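Local coordinates for NAD-dependent epimerase/dehydratase domain-containing protein (Ruegeria pomeroyi DSS-3, PDB 3IUS) that is of unknown function but, as an atypical short-chain dehydrogenase/reductase relative, probably binds NAD on a Rossmann fold, at residues T5-S10 with G28-G33; P59-V64 with A93-V98; R171-P176 with A239-M244; V185-Q190 with R267-N272; N206-E211 with K253-D258. All coordinates share one frame; numbering follows the deposited sequence.

Contact 1: residues T5-S10 with G28-G33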
# COMPACT_ATOMS: atom_id res chain seq x y z
N THR A 5 16.84 16.99 6.64
CA THR A 5 15.53 16.38 6.80
C THR A 5 14.44 17.31 6.27
O THR A 5 14.69 18.12 5.38
CB THR A 5 15.23 16.03 8.27
OG1 THR A 5 15.24 17.22 9.06
CG2 THR A 5 16.28 15.06 8.81
N GLY A 6 13.23 17.18 6.81
CA GLY A 6 12.14 18.05 6.41
C GLY A 6 10.87 17.86 7.22
O GLY A 6 10.89 17.28 8.31
N THR A 7 9.77 18.35 6.67
CA THR A 7 8.46 18.27 7.31
C THR A 7 7.46 17.54 6.42
O THR A 7 7.13 18.01 5.33
CB THR A 7 7.92 19.67 7.64
OG1 THR A 7 8.80 20.31 8.58
CG2 THR A 7 6.52 19.59 8.24
N LEU A 8 6.98 16.40 6.89
CA LEU A 8 6.08 15.56 6.11
C LEU A 8 4.66 15.64 6.65
O LEU A 8 4.42 15.42 7.84
CB LEU A 8 6.56 14.11 6.14
CG LEU A 8 5.60 13.05 5.59
CD1 LEU A 8 5.59 13.08 4.07
CD2 LEU A 8 5.98 11.67 6.10
N LEU A 9 3.72 15.95 5.76
CA LEU A 9 2.30 15.88 6.08
C LEU A 9 1.71 14.61 5.47
O LEU A 9 1.78 14.40 4.26
CB LEU A 9 1.56 17.12 5.58
CG LEU A 9 0.04 17.18 5.76
CD1 LEU A 9 -0.37 16.87 7.19
CD2 LEU A 9 -0.49 18.54 5.32
N SER A 10 1.15 13.76 6.31
CA SER A 10 0.69 12.44 5.90
C SER A 10 -0.82 12.35 6.08
O SER A 10 -1.32 12.31 7.21
CB SER A 10 1.41 11.39 6.75
OG SER A 10 0.90 10.08 6.56
N GLY A 28 15.16 13.01 12.75
CA GLY A 28 15.03 14.45 12.87
C GLY A 28 13.86 15.03 12.10
O GLY A 28 13.62 16.24 12.14
N TRP A 29 13.13 14.18 11.40
CA TRP A 29 11.96 14.61 10.64
C TRP A 29 10.82 15.06 11.54
O TRP A 29 10.61 14.52 12.62
CB TRP A 29 11.46 13.47 9.74
CG TRP A 29 12.28 13.24 8.53
CD1 TRP A 29 13.50 12.63 8.47
CD2 TRP A 29 11.95 13.61 7.19
NE1 TRP A 29 13.95 12.60 7.17
CE2 TRP A 29 13.02 13.19 6.37
CE3 TRP A 29 10.85 14.25 6.60
CZ2 TRP A 29 13.02 13.40 4.99
CZ3 TRP A 29 10.86 14.45 5.23
CH2 TRP A 29 11.94 14.03 4.44
N ARG A 30 10.08 16.06 11.08
CA ARG A 30 8.80 16.39 11.69
C ARG A 30 7.69 15.77 10.85
O ARG A 30 7.62 16.01 9.65
CB ARG A 30 8.60 17.91 11.77
CG ARG A 30 7.25 18.30 12.33
CD ARG A 30 6.98 19.79 12.19
NE ARG A 30 5.68 20.14 12.73
CZ ARG A 30 4.95 21.18 12.34
NH1 ARG A 30 5.41 21.98 11.38
NH2 ARG A 30 3.78 21.42 12.89
N ILE A 31 6.84 14.96 11.48
CA ILE A 31 5.72 14.34 10.78
C ILE A 31 4.38 14.78 11.37
O ILE A 31 4.21 14.84 12.59
CB ILE A 31 5.79 12.79 10.80
CG1 ILE A 31 7.14 12.29 10.27
CG2 ILE A 31 4.66 12.19 9.97
CD1 ILE A 31 8.22 12.26 11.33
N ILE A 32 3.44 15.09 10.48
CA ILE A 32 2.08 15.44 10.85
C ILE A 32 1.14 14.43 10.19
O ILE A 32 1.14 14.29 8.97
CB ILE A 32 1.72 16.85 10.35
CG1 ILE A 32 2.74 17.87 10.86
CG2 ILE A 32 0.30 17.24 10.76
CD1 ILE A 32 2.68 19.19 10.14
N GLY A 33 0.35 13.72 10.99
CA GLY A 33 -0.51 12.68 10.45
C GLY A 33 -1.98 12.95 10.72
O GLY A 33 -2.36 13.32 11.83
O HOH W 1 13.04 18.56 10.27
O HOH W 2 7.97 22.43 10.13
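Trp29 lays one face of its indole over Thr5 and Gly6. Thr5 CB sits 3.8 Å from the centroid of the five-membered ring, and Gly6 N lies over this face. With CG beside its backbone N (chi1 -76°), the ring can lie over both residues; Gly6 suits the spot because a CB there would come within 3.5 Å of Trp29 CZ3. With an alanine here instead of Trp29, a gap would probably open over Gly6 and leave Thr5 free to move.

Strands 7-10 and 30-33 run parallel. Their four hydrogen bonds tighten from Arg30 N to Gly6 O (3.1 Å) to Ser10 N to Ile32 O (2.7 Å). Leu9 CD1 meets Ile32 CG2 at 3.7 Å on one side of the sheet, while Leu8 CD2 touches Ile31 CG2 at 4.1 Å on the other. The extended Arg30 chain runs beside Thr7, CD 4.0 Å from Thr7 CG2; a water joins Arg30 NH1 to Thr7 OG1, and NE pairs with Glu50.

These strands and helix 15-24 form the first beta-alpha-beta unit of the Rossmann fold. Backbone bonds fix its register and apolar chains its interior; buried Ser10 OG bonds to His13, while exposed Arg30 uses water and Glu50.

Contact 2: residues P59-V64 with A93-V98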
# COMPACT_ATOMS: atom_id res chain seq x y z
N PRO A 59 -5.96 21.11 7.44
CA PRO A 59 -4.56 20.96 7.83
C PRO A 59 -3.72 22.05 7.18
O PRO A 59 -3.93 22.37 6.01
CB PRO A 59 -4.18 19.59 7.24
CG PRO A 59 -5.47 18.88 7.02
CD PRO A 59 -6.46 19.95 6.69
N SER A 60 -2.78 22.62 7.93
CA SER A 60 -1.93 23.68 7.40
C SER A 60 -0.81 23.13 6.53
O SER A 60 -0.24 22.07 6.81
CB SER A 60 -1.33 24.51 8.53
OG SER A 60 -0.45 25.49 8.00
N LEU A 61 -0.48 23.86 5.46
CA LEU A 61 0.59 23.45 4.56
C LEU A 61 1.85 24.26 4.81
O LEU A 61 2.86 24.07 4.13
CB LEU A 61 0.15 23.59 3.10
CG LEU A 61 -0.92 22.61 2.63
CD1 LEU A 61 -1.43 22.96 1.23
CD2 LEU A 61 -0.39 21.19 2.68
N ASP A 62 1.80 25.16 5.78
CA ASP A 62 2.96 25.98 6.10
C ASP A 62 4.13 25.14 6.58
O ASP A 62 3.99 24.33 7.51
CB ASP A 62 2.63 27.04 7.15
CG ASP A 62 3.80 27.98 7.40
OD1 ASP A 62 4.26 28.62 6.43
OD2 ASP A 62 4.26 28.06 8.55
N GLY A 63 5.28 25.35 5.96
CA GLY A 63 6.49 24.63 6.34
C GLY A 63 6.55 23.18 5.90
O GLY A 63 7.51 22.48 6.20
N VAL A 64 5.53 22.72 5.18
CA VAL A 64 5.49 21.34 4.70
C VAL A 64 6.36 21.16 3.46
O VAL A 64 6.20 21.88 2.47
CB VAL A 64 4.06 20.88 4.39
CG1 VAL A 64 4.07 19.49 3.76
CG2 VAL A 64 3.20 20.90 5.64
N ALA A 93 5.54 24.32 -5.91
CA ALA A 93 6.98 24.53 -5.93
C ALA A 93 7.66 24.44 -4.55
O ALA A 93 8.88 24.34 -4.47
CB ALA A 93 7.32 25.85 -6.60
N GLN A 94 6.87 24.47 -3.48
CA GLN A 94 7.49 24.44 -2.16
C GLN A 94 7.75 23.01 -1.68
O GLN A 94 8.51 22.79 -0.74
CB GLN A 94 6.68 25.24 -1.14
CG GLN A 94 5.35 24.65 -0.77
CD GLN A 94 4.44 25.66 -0.11
OE1 GLN A 94 3.75 25.36 0.85
NE2 GLN A 94 4.44 26.89 -0.64
N PHE A 95 7.13 22.04 -2.34
CA PHE A 95 7.35 20.64 -1.98
C PHE A 95 8.57 20.09 -2.68
O PHE A 95 8.89 20.46 -3.81
CB PHE A 95 6.13 19.79 -2.34
CG PHE A 95 4.84 20.30 -1.76
CD1 PHE A 95 4.64 20.30 -0.38
CD2 PHE A 95 3.83 20.77 -2.58
CE1 PHE A 95 3.45 20.77 0.16
CE2 PHE A 95 2.65 21.24 -2.05
CZ PHE A 95 2.45 21.24 -0.67
N ARG A 96 9.28 19.19 -2.00
CA ARG A 96 10.39 18.48 -2.62
C ARG A 96 9.92 17.13 -3.14
O ARG A 96 10.53 16.55 -4.03
CB ARG A 96 11.53 18.28 -1.61
CG ARG A 96 12.59 17.31 -2.08
CD ARG A 96 13.74 17.20 -1.09
NE ARG A 96 14.70 16.16 -1.47
CZ ARG A 96 15.58 16.29 -2.45
NH1 ARG A 96 15.62 17.41 -3.17
NH2 ARG A 96 16.42 15.30 -2.73
N TRP A 97 8.82 16.65 -2.59
CA TRP A 97 8.39 15.30 -2.89
C TRP A 97 6.94 15.11 -2.47
O TRP A 97 6.54 15.55 -1.39
CB TRP A 97 9.30 14.33 -2.15
CG TRP A 97 9.02 12.87 -2.33
CD1 TRP A 97 9.60 12.03 -3.24
CD2 TRP A 97 8.12 12.07 -1.55
NE1 TRP A 97 9.11 10.75 -3.08
CE2 TRP A 97 8.20 10.75 -2.05
CE3 TRP A 97 7.26 12.33 -0.49
CZ2 TRP A 97 7.44 9.70 -1.52
CZ3 TRP A 97 6.50 11.29 0.03
CH2 TRP A 97 6.61 9.99 -0.48
N VAL A 98 6.16 14.48 -3.34
CA VAL A 98 4.80 14.08 -3.02
C VAL A 98 4.62 12.62 -3.39
O VAL A 98 4.96 12.21 -4.50
CB VAL A 98 3.77 14.94 -3.77
CG1 VAL A 98 2.37 14.37 -3.58
CG2 VAL A 98 3.85 16.40 -3.34
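Val64 and Phe95 meet at the centre of a contact made without any hydrogen bond between the two segments. Val64 CG1, anti to its backbone N (chi1 174°), reaches Phe95 CE1 at 3.9 Å, and the carbonyl O of Val64 approaches Phe95 CD1 at 3.6 Å. Leu61 comes to the same ring from its edge, near the ring plane, with CD2 4.4 Å from Phe95 CZ, a loose touch. Gln94, in one of its two conformers, lays CG over one face of the ring.

The backbone folds Leu61 and Val64 into place. Residues 61 to 64 make a type II beta turn closed by a 3.2 Å bond from Val64 N to Leu61 O; Gly63, at a positive phi of 75°, fits its third position. Overlapping its start, Ser60 forms an ST turn, OG accepting from Asp62 N at 3.2 Å. Polar Ser60 and Asp62 suit the outside of this bend, while the two aliphatic residues are buried and also touch Leu9 of strand 7-11.

Phe95 stands just ahead of strand 97-103, where it packs on Leu67 and Leu144 as well. The contact thus lies at the N-terminal end of the paired parallel strands 66-69 and 97-103. With no hydrogen bond between the segments, the fit rests mainly on the shape of the aromatic ring and its aliphatic neighbours, while 59-64 spends polar groups on its own turns and Gln94 OE1 bonds to Arg91.

Contact 3: residues R171-P176 with A239-M244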
# COMPACT_ATOMS: atom_id res chain seq x y z
N ARG A 171 -10.93 -21.05 5.42
CA ARG A 171 -10.98 -21.93 4.26
C ARG A 171 -10.05 -21.42 3.18
O ARG A 171 -9.80 -20.21 3.07
CB ARG A 171 -12.42 -22.03 3.74
CG ARG A 171 -13.13 -20.69 3.64
CD ARG A 171 -14.57 -20.78 4.13
NE ARG A 171 -15.48 -21.35 3.14
CZ ARG A 171 -16.07 -20.65 2.18
NH1 ARG A 171 -15.84 -19.35 2.06
NH2 ARG A 171 -16.90 -21.25 1.33
N ARG A 172 -9.51 -22.33 2.39
CA ARG A 172 -8.65 -21.96 1.28
C ARG A 172 -9.45 -21.96 -0.01
O ARG A 172 -9.92 -23.01 -0.45
CB ARG A 172 -7.44 -22.90 1.19
CG ARG A 172 -6.45 -22.74 2.34
CD ARG A 172 -5.29 -23.73 2.25
NE ARG A 172 -5.76 -25.11 2.31
CZ ARG A 172 -5.54 -26.02 1.37
NH1 ARG A 172 -4.82 -25.69 0.30
NH2 ARG A 172 -6.01 -27.25 1.51
N ILE A 173 -9.62 -20.79 -0.61
CA ILE A 173 -10.36 -20.66 -1.86
C ILE A 173 -9.45 -20.96 -3.04
O ILE A 173 -8.43 -20.29 -3.23
CB ILE A 173 -10.95 -19.25 -2.04
CG1 ILE A 173 -11.75 -18.82 -0.80
CG2 ILE A 173 -11.79 -19.17 -3.30
CD1 ILE A 173 -12.92 -19.73 -0.49
N ILE A 174 -9.83 -21.94 -3.85
CA ILE A 174 -9.01 -22.36 -4.98
C ILE A 174 -9.53 -21.87 -6.33
O ILE A 174 -10.51 -22.39 -6.86
CB ILE A 174 -8.87 -23.90 -5.02
CG1 ILE A 174 -8.49 -24.44 -3.65
CG2 ILE A 174 -7.85 -24.32 -6.07
CD1 ILE A 174 -7.15 -23.93 -3.16
N LYS A 175 -8.88 -20.85 -6.90
CA LYS A 175 -9.19 -20.42 -8.26
C LYS A 175 -8.00 -20.82 -9.13
O LYS A 175 -6.88 -20.39 -8.87
CB LYS A 175 -9.36 -18.90 -8.32
CG LYS A 175 -9.53 -18.34 -9.73
CD LYS A 175 -10.99 -18.37 -10.15
CE LYS A 175 -11.16 -17.89 -11.58
NZ LYS A 175 -10.68 -16.50 -11.79
N PRO A 176 -8.25 -21.64 -10.17
CA PRO A 176 -7.16 -22.18 -10.98
C PRO A 176 -6.31 -21.06 -11.56
O PRO A 176 -6.85 -20.12 -12.14
CB PRO A 176 -7.89 -22.92 -12.10
CG PRO A 176 -9.24 -23.21 -11.56
CD PRO A 176 -9.57 -22.04 -10.68
N ALA A 239 -17.64 -21.60 -3.64
CA ALA A 239 -17.38 -21.00 -2.33
C ALA A 239 -18.49 -20.07 -1.82
O ALA A 239 -18.42 -19.57 -0.70
CB ALA A 239 -16.04 -20.25 -2.35
N ASP A 240 -19.51 -19.85 -2.65
CA ASP A 240 -20.55 -18.86 -2.36
C ASP A 240 -19.97 -17.62 -1.71
O ASP A 240 -20.09 -17.41 -0.50
CB ASP A 240 -21.65 -19.45 -1.48
CG ASP A 240 -22.88 -18.55 -1.41
OD1 ASP A 240 -23.43 -18.38 -0.31
OD2 ASP A 240 -23.27 -18.01 -2.47
N LEU A 241 -19.31 -16.79 -2.52
CA LEU A 241 -18.70 -15.58 -2.02
C LEU A 241 -19.60 -14.39 -2.28
O LEU A 241 -20.39 -14.40 -3.23
CB LEU A 241 -17.35 -15.35 -2.69
CG LEU A 241 -16.27 -16.42 -2.47
CD1 LEU A 241 -15.00 -16.06 -3.23
CD2 LEU A 241 -15.99 -16.59 -0.98
N THR A 242 -19.50 -13.37 -1.44
CA THR A 242 -20.16 -12.11 -1.69
C THR A 242 -19.52 -11.50 -2.93
O THR A 242 -18.41 -11.87 -3.29
CB THR A 242 -20.00 -11.14 -0.50
OG1 THR A 242 -18.62 -10.74 -0.41
CG2 THR A 242 -20.41 -11.81 0.80
N PRO A 243 -20.24 -10.58 -3.59
CA PRO A 243 -19.70 -9.91 -4.78
C PRO A 243 -18.31 -9.33 -4.55
O PRO A 243 -17.44 -9.50 -5.39
CB PRO A 243 -20.72 -8.80 -5.03
CG PRO A 243 -22.01 -9.38 -4.52
CD PRO A 243 -21.63 -10.19 -3.31
N MSE A 244 -18.11 -8.66 -3.42
CA MSE A 244 -16.80 -8.08 -3.10
C MSE A 244 -15.71 -9.15 -3.06
O MSE A 244 -14.70 -9.03 -3.74
CB MSE A 244 -16.85 -7.34 -1.76
CG MSE A 244 -15.57 -6.58 -1.42
SE MSE A 244 -15.08 -5.25 -2.77
CE MSE A 244 -13.70 -4.32 -1.75
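Ala239 packs against Ile173 where a loop folds back over the small parallel sheet of strands 172-174 and 233-235. This sheet lies away from the Rossmann core, in the part of the chain that in related short-chain dehydrogenases/reductases of the epimerase type often builds the substrate side.

Along the loop, Ala239 comes first. Its CB points toward the strand and lies 3.7 Å from Ile173 CD1; a methyl is small enough to touch both that side chain and Val234. The carbonyl O of Ala239 receives a bond from Arg171 NH2 at 3.0 Å, almost straight at 173°. The oxygen lies in the guanidinium plane, whereas the donor is tilted out of the carbonyl plane. Arg171 gets there by bending its chain at chi2 and chi3, which sets one face of the guanidinium against Ile173 CD1, 3.9 Å from the plane and offset toward the rim. A long, flexible arginine suits this exposed margin, since its planar head can lie on an apolar side chain while its edge donates.

Asp240 then turns the chain with a positive phi of 38°, its polar side chain left at the surface. Leu241 follows and brings CD2 close to the strand, 4.4 Å from Ile173 CD1 and 4.1 Å from Arg171 NH1, near the guanidinium plane.

Thr242 is the N-cap of helix 243-247, with Pro243 fitting the first turn, where no backbone N-H is needed. Thr242 OG1 takes a weak hydrogen bond from the backbone N of Ala245.

Contact 4: residues V185-Q190 with R267-N272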
# COMPACT_ATOMS: atom_id res chain seq x y z
N VAL A 185 5.16 -4.49 4.89
CA VAL A 185 5.08 -3.06 5.21
C VAL A 185 6.45 -2.41 5.42
O VAL A 185 6.65 -1.23 5.08
CB VAL A 185 4.14 -2.81 6.42
CG1 VAL A 185 4.70 -3.43 7.70
CG2 VAL A 185 3.87 -1.32 6.59
N GLU A 186 7.41 -3.17 5.95
CA GLU A 186 8.77 -2.65 6.11
C GLU A 186 9.41 -2.31 4.77
O GLU A 186 10.16 -1.34 4.66
CB GLU A 186 9.65 -3.63 6.89
CG GLU A 186 9.45 -3.57 8.41
CD GLU A 186 9.91 -2.25 9.02
OE1 GLU A 186 9.51 -1.95 10.16
OE2 GLU A 186 10.67 -1.51 8.36
N ASP A 187 9.12 -3.11 3.75
CA ASP A 187 9.65 -2.87 2.42
C ASP A 187 8.98 -1.67 1.75
O ASP A 187 9.62 -0.94 0.98
CB ASP A 187 9.56 -4.13 1.56
CG ASP A 187 10.68 -5.11 1.86
OD1 ASP A 187 11.79 -4.65 2.22
OD2 ASP A 187 10.45 -6.34 1.76
N ILE A 188 7.71 -1.45 2.04
CA ILE A 188 7.08 -0.22 1.59
C ILE A 188 7.81 0.99 2.18
O ILE A 188 8.11 1.97 1.48
CB ILE A 188 5.59 -0.14 1.98
CG1 ILE A 188 4.83 -1.35 1.43
CG2 ILE A 188 4.99 1.17 1.47
CD1 ILE A 188 3.39 -1.48 1.96
N ALA A 189 8.13 0.90 3.47
CA ALA A 189 8.83 1.98 4.15
C ALA A 189 10.18 2.27 3.48
O ALA A 189 10.57 3.43 3.31
CB ALA A 189 9.02 1.65 5.63
N GLN A 190 10.88 1.20 3.09
CA GLN A 190 12.14 1.32 2.38
C GLN A 190 11.98 2.09 1.08
O GLN A 190 12.76 3.00 0.78
CB GLN A 190 12.70 -0.07 2.05
CG GLN A 190 13.52 -0.71 3.16
CD GLN A 190 14.53 -1.70 2.61
OE1 GLN A 190 15.73 -1.47 2.66
NE2 GLN A 190 14.03 -2.81 2.07
N ARG A 267 16.60 -2.88 -1.83
CA ARG A 267 16.80 -4.32 -1.75
C ARG A 267 15.82 -4.88 -0.73
O ARG A 267 15.90 -4.58 0.46
CB ARG A 267 18.25 -4.65 -1.37
CG ARG A 267 18.55 -6.13 -1.41
CD ARG A 267 20.04 -6.44 -1.52
NE ARG A 267 20.24 -7.84 -1.88
CZ ARG A 267 20.02 -8.85 -1.05
NH1 ARG A 267 20.20 -10.10 -1.45
NH2 ARG A 267 19.64 -8.61 0.20
N LEU A 268 14.87 -5.68 -1.21
CA LEU A 268 13.80 -6.20 -0.38
C LEU A 268 14.30 -6.96 0.85
O LEU A 268 15.16 -7.84 0.74
CB LEU A 268 12.88 -7.09 -1.20
CG LEU A 268 12.16 -6.49 -2.41
CD1 LEU A 268 11.26 -7.56 -3.05
CD2 LEU A 268 11.36 -5.25 -2.00
N LYS A 269 13.75 -6.62 2.01
CA LYS A 269 14.03 -7.33 3.25
C LYS A 269 13.31 -8.67 3.21
O LYS A 269 13.79 -9.67 3.76
CB LYS A 269 13.53 -6.54 4.46
CG LYS A 269 14.27 -5.26 4.76
CD LYS A 269 13.56 -4.48 5.86
CE LYS A 269 14.47 -3.46 6.52
NZ LYS A 269 14.84 -2.33 5.62
N TYR A 270 12.14 -8.68 2.59
CA TYR A 270 11.32 -9.88 2.52
C TYR A 270 10.89 -10.13 1.08
O TYR A 270 9.78 -9.77 0.68
CB TYR A 270 10.11 -9.78 3.44
CG TYR A 270 10.45 -9.39 4.87
CD1 TYR A 270 11.01 -10.31 5.74
CD2 TYR A 270 10.20 -8.11 5.34
CE1 TYR A 270 11.33 -9.97 7.05
CE2 TYR A 270 10.51 -7.76 6.65
CZ TYR A 270 11.07 -8.69 7.50
OH TYR A 270 11.38 -8.33 8.79
N PRO A 271 11.77 -10.76 0.28
CA PRO A 271 11.54 -11.00 -1.15
C PRO A 271 10.34 -11.90 -1.44
O PRO A 271 9.81 -11.86 -2.55
CB PRO A 271 12.84 -11.70 -1.59
CG PRO A 271 13.43 -12.22 -0.31
CD PRO A 271 13.12 -11.17 0.68
N ASN A 272 9.92 -12.69 -0.46
CA ASN A 272 8.79 -13.59 -0.65
C ASN A 272 8.06 -13.87 0.65
O ASN A 272 8.56 -13.56 1.73
CB ASN A 272 9.23 -14.89 -1.34
CG ASN A 272 10.13 -15.76 -0.48
OD1 ASN A 272 9.68 -16.40 0.48
ND2 ASN A 272 11.42 -15.80 -0.82
O HOH W 3 8.07 -7.32 0.84
O HOH W 4 17.45 -1.31 0.43
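Asp187 and Gln190, one turn apart on helix 185-197, carry the hydrogen bonds to the loop at 267-272. With CG anti to its carbonyl carbon, beside the backbone N (chi1 -80°), Asp187 presents its carboxylate to two successive backbone N-H groups: Lys269 N reaches OD1 at 2.8 Å, and Tyr270 N reaches OD2 at 3.0 Å on its syn lone pair. Gln190 NE2 donates to the carbonyl O of Arg267 at 3.0 Å, from above the carbonyl plane, and makes a bent bond of 2.9 Å to Asp187 OD1. An acid suits this buried place, since its two oxygens can accept from several N-H groups at once. With an alanine in place of Asp187, the N-H groups of Lys269 and Tyr270 would probably lose their mates and the loop be free to drift. Tyr270 OH bonds to Glu285 O.

One water links Gln190 OE1 to Arg267 N.

Apolar contacts flank the bonds: Glu186 CB lies 4.1 Å from Lys269 CD and 4.2 Å from Tyr270 CE2, at the ring edge.

The strand-helix junction reads His-Val-Glu-Asp-Ile-Ala, resembling the His-Val-x-Asp-x-Ala pattern of epimerase/dehydratase relatives; here its aspartate ties the Rossmann domain to the C-terminal chain.

Contact 5: residues N206-E211 with K253-D258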
# COMPACT_ATOMS: atom_id res chain seq x y z
N ASN A 206 5.87 0.18 -9.10
CA ASN A 206 5.19 -0.98 -8.51
C ASN A 206 5.89 -1.35 -7.22
O ASN A 206 7.11 -1.44 -7.17
CB ASN A 206 5.26 -2.18 -9.45
CG ASN A 206 4.40 -2.02 -10.67
OD1 ASN A 206 4.61 -2.70 -11.68
ND2 ASN A 206 3.43 -1.12 -10.61
N VAL A 207 5.12 -1.61 -6.16
CA VAL A 207 5.71 -1.96 -4.88
C VAL A 207 5.15 -3.30 -4.44
O VAL A 207 4.09 -3.36 -3.82
CB VAL A 207 5.49 -0.88 -3.80
CG1 VAL A 207 6.24 -1.24 -2.54
CG2 VAL A 207 5.95 0.48 -4.32
N CYS A 208 5.86 -4.36 -4.80
CA CYS A 208 5.45 -5.73 -4.51
C CYS A 208 6.71 -6.57 -4.36
O CYS A 208 7.78 -6.15 -4.78
CB CYS A 208 4.61 -6.28 -5.66
SG CYS A 208 5.41 -6.13 -7.29
N ASP A 209 6.58 -7.75 -3.78
CA ASP A 209 7.74 -8.62 -3.65
C ASP A 209 8.00 -9.46 -4.91
O ASP A 209 7.38 -9.24 -5.95
CB ASP A 209 7.66 -9.48 -2.37
CG ASP A 209 6.66 -10.60 -2.48
OD1 ASP A 209 6.21 -10.91 -3.61
OD2 ASP A 209 6.32 -11.18 -1.43
N ASP A 210 8.91 -10.42 -4.79
CA ASP A 210 9.42 -11.15 -5.95
C ASP A 210 8.58 -12.34 -6.38
O ASP A 210 8.82 -12.92 -7.44
CB ASP A 210 10.84 -11.65 -5.67
CG ASP A 210 11.86 -10.53 -5.71
OD1 ASP A 210 11.51 -9.43 -6.16
OD2 ASP A 210 13.01 -10.76 -5.29
N GLU A 211 7.60 -12.72 -5.57
CA GLU A 211 6.93 -13.99 -5.78
C GLU A 211 5.41 -13.92 -5.72
O GLU A 211 4.81 -14.07 -4.65
CB GLU A 211 7.45 -15.04 -4.80
CG GLU A 211 6.86 -16.42 -5.00
CD GLU A 211 7.57 -17.49 -4.21
OE1 GLU A 211 8.68 -17.22 -3.70
OE2 GLU A 211 7.03 -18.61 -4.09
N LYS A 253 -2.84 -11.21 -12.48
CA LYS A 253 -1.63 -10.73 -13.14
C LYS A 253 -0.40 -10.97 -12.26
O LYS A 253 -0.52 -11.35 -11.10
CB LYS A 253 -1.76 -9.25 -13.48
CG LYS A 253 -1.60 -8.30 -12.30
CD LYS A 253 -2.90 -8.03 -11.59
CE LYS A 253 -2.72 -7.04 -10.45
NZ LYS A 253 -3.94 -6.95 -9.61
N ARG A 254 0.79 -10.75 -12.82
CA ARG A 254 2.02 -10.83 -12.06
C ARG A 254 2.70 -9.49 -12.29
O ARG A 254 2.74 -9.01 -13.41
CB ARG A 254 2.90 -11.98 -12.56
CG ARG A 254 2.39 -13.36 -12.13
CD ARG A 254 3.26 -14.45 -12.74
NE ARG A 254 2.97 -15.77 -12.17
CZ ARG A 254 1.95 -16.53 -12.55
NH1 ARG A 254 1.12 -16.09 -13.49
NH2 ARG A 254 1.76 -17.71 -11.99
N VAL A 255 3.17 -8.87 -11.21
CA VAL A 255 3.65 -7.50 -11.28
C VAL A 255 5.16 -7.42 -11.11
O VAL A 255 5.71 -7.94 -10.13
CB VAL A 255 2.98 -6.61 -10.20
CG1 VAL A 255 3.41 -5.16 -10.37
CG2 VAL A 255 1.45 -6.76 -10.27
N ARG A 256 5.83 -6.75 -12.05
CA ARG A 256 7.27 -6.54 -12.01
C ARG A 256 7.62 -5.45 -11.00
O ARG A 256 6.91 -4.45 -10.88
CB ARG A 256 7.81 -6.12 -13.39
CG ARG A 256 7.66 -7.13 -14.52
CD ARG A 256 8.54 -8.37 -14.33
NE ARG A 256 8.46 -9.27 -15.48
CZ ARG A 256 8.82 -10.55 -15.47
NH1 ARG A 256 9.30 -11.10 -14.37
NH2 ARG A 256 8.71 -11.28 -16.57
N ASN A 257 8.72 -5.64 -10.29
CA ASN A 257 9.19 -4.69 -9.28
C ASN A 257 10.61 -4.23 -9.56
O ASN A 257 11.36 -3.91 -8.64
CB ASN A 257 9.11 -5.31 -7.88
CG ASN A 257 10.00 -6.53 -7.74
OD1 ASN A 257 10.81 -6.83 -8.62
ND2 ASN A 257 9.83 -7.27 -6.63
N ASP A 258 10.98 -4.18 -10.84
CA ASP A 258 12.35 -3.85 -11.25
C ASP A 258 12.71 -2.39 -10.97
O ASP A 258 13.84 -2.09 -10.55
CB ASP A 258 12.55 -4.14 -12.75
CG ASP A 258 12.17 -5.57 -13.12
OD1 ASP A 258 12.59 -6.50 -12.41
OD2 ASP A 258 11.45 -5.75 -14.12
O HOH W 5 7.78 -9.44 -8.85
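At the C-terminal end of strand 204-207 of the Rossmann sheet, where the strand gives way to a loop, Asn257 ties that loop to the chain entering the region of helix 258-262. Its ND2 spends one N-H on Cys208 O, 3.0 Å away and above whose carbonyl plane it sits, and the other on Asp210 OD1 at 2.8 Å, nearly straight at 173°. Both acceptors lie in the amide plane, and the carboxylate is turned 67° from it. With CG between backbone N and carbonyl carbon (chi1 62°), the amide is folded in beside Cys208, whose SG touches Asn257 CB at 3.8 Å.

Val255, of the small parallel sheet made by strands 114-115 and 254-255, packs its CG1 3.8 Å from Cys208 SG; both small apolar groups suit a buried seam. A water joins Asp209 O to Val255 O. Asp209 itself makes an Asx turn, OD1 accepting from Glu211 N at 3.0 Å, and Lys261 holds the oxygens Asp210 OD1 and Asn257 OD1.

Contacts 1 and 2 touch, their centres 10 Å apart: Leu9 CD2 meets Leu61 CD2 at 3.7 Å, so the first strand pair and the loops beside it share one end of the Rossmann sheet. Contact 5 reaches the same sheet, its centre about 29 Å from that of contact 1. It is nested in the chain loop that contact 4 closes, and the two touch through Pro271 O and Asp210 N, 2.8 Å apart and probably hydrogen-bonded. Contact 3 stands about 41 Å from contact 1 between centres. Ser10 of contact 1 touches a GxGxxA-type turn, consistent with dinucleotide binding; near contact 4 an ethanediol, probably from the crystallisation liquor, lies about 3 Å from the Glu186 side chain.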